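Local structure of hypothetical protein Atu2648 (1ZCE) at residues Y130-V133 with C134-G137. The protein is of unknown function but consists largely of an EVE domain, a fold related to the ASCH and PUA domains, many of which bind RNA. Residues are numbered along the deposited sequence; the frame is centred on the assembly and turned at random.
Sequences YLEV and CRMG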
# COMPACT_ATOMS: atom_id res chain seq x y z
N TYR A 130 -10.83 -3.22 2.64
CA TYR A 130 -10.01 -4.00 1.73
C TYR A 130 -10.87 -4.90 0.85
O TYR A 130 -10.71 -4.94 -0.37
CB TYR A 130 -8.99 -4.83 2.52
CG TYR A 130 -8.15 -5.77 1.68
CD1 TYR A 130 -8.46 -7.13 1.60
CD2 TYR A 130 -7.02 -5.31 1.00
CE1 TYR A 130 -7.66 -8.01 0.87
CE2 TYR A 130 -6.22 -6.18 0.27
CZ TYR A 130 -6.55 -7.52 0.21
OH TYR A 130 -5.75 -8.39 -0.51
N LEU A 131 -11.80 -5.62 1.46
CA LEU A 131 -12.67 -6.51 0.71
C LEU A 131 -13.56 -5.76 -0.28
O LEU A 131 -13.80 -6.23 -1.39
CB LEU A 131 -13.52 -7.35 1.66
CG LEU A 131 -12.73 -8.36 2.51
CD1 LEU A 131 -13.64 -8.98 3.56
CD2 LEU A 131 -12.12 -9.43 1.62
N GLU A 132 -14.04 -4.59 0.13
CA GLU A 132 -14.91 -3.80 -0.74
C GLU A 132 -14.15 -3.24 -1.95
O GLU A 132 -14.64 -3.31 -3.07
CB GLU A 132 -15.56 -2.67 0.06
CG GLU A 132 -16.47 -1.74 -0.74
CD GLU A 132 -17.73 -2.42 -1.27
OE1 GLU A 132 -18.52 -1.73 -1.95
OE2 GLU A 132 -17.95 -3.62 -1.00
N VAL A 133 -12.97 -2.67 -1.72
CA VAL A 133 -12.18 -2.14 -2.82
C VAL A 133 -11.81 -3.29 -3.75
O VAL A 133 -11.85 -3.14 -4.97
CB VAL A 133 -10.91 -1.41 -2.30
CG1 VAL A 133 -9.97 -1.08 -3.46
CG2 VAL A 133 -11.31 -0.12 -1.59
N CYS A 134 -11.46 -4.44 -3.19
CA CYS A 134 -11.12 -5.59 -4.02
C CYS A 134 -12.30 -6.01 -4.89
O CYS A 134 -12.13 -6.27 -6.08
CB CYS A 134 -10.65 -6.77 -3.15
SG CYS A 134 -8.94 -6.61 -2.58
N ARG A 135 -13.50 -6.06 -4.30
CA ARG A 135 -14.69 -6.42 -5.07
C ARG A 135 -14.90 -5.42 -6.21
O ARG A 135 -15.19 -5.81 -7.34
CB ARG A 135 -15.94 -6.43 -4.18
CG ARG A 135 -16.20 -7.72 -3.44
CD ARG A 135 -17.58 -7.67 -2.78
NE ARG A 135 -17.64 -6.68 -1.72
CZ ARG A 135 -17.25 -6.91 -0.47
NH1 ARG A 135 -17.33 -5.95 0.44
NH2 ARG A 135 -16.79 -8.10 -0.12
N MSE A 136 -14.78 -4.14 -5.89
CA MSE A 136 -14.94 -3.10 -6.89
C MSE A 136 -13.93 -3.31 -8.00
O MSE A 136 -14.20 -3.02 -9.17
CB MSE A 136 -14.72 -1.72 -6.27
CG MSE A 136 -15.76 -1.32 -5.23
SE MSE A 136 -15.19 0.25 -4.27
CE MSE A 136 -15.48 1.56 -5.65
N GLY A 137 -12.76 -3.82 -7.62
CA GLY A 137 -11.69 -4.05 -8.58
C GLY A 137 -11.70 -5.41 -9.26
O GLY A 137 -10.75 -5.74 -9.97
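Glu132 OE2 is gripped by two nitrogens of Arg135, with NH1 at 2.8 Å from OE2 and NE at 3.2 Å from the same oxygen. The guanidinium edge carrying NE and NH1 faces this single carboxylate atom, a salt bridge between opposite charges three residues apart on the more open side of the helix. The NH1 bond meets OE2 nearly along its C-O axis; the more bent NE bond comes from the anti side, 30° out of the carboxylate plane. The oxygen lies in the guanidinium plane, although the two flat groups are turned 55° apart. A bend at chi3 (-67°) folds the long arginine chain back along the helix, and Leu131 O lies 3.6 Å above the guanidinium plane, over its centre. Lys108 also pairs with OE2 and Asn106 binds OE1, which probably favours the charged carboxylate.

On the buried side, Cys134 SG sits over a face of the Tyr130 ring, 3.9 Å from its centroid, a sulfur-aromatic contact that suits a small, polarisable side chain. Tyr130 OH hydrogen-bonds to Pro143 O. Successive i to i+4 backbone bonds run to Gly137 N, 2.9 Å from Val133 O; as the helix ends, glycine has no CB to crowd that oxygen. Helix 127-136 thus turns Tyr130, apolar Val133 and Cys134 against the sheet, where Phe51 of strand 49-54 touches all three, while Val98 of strand 84-99 meets Val133 and Met136.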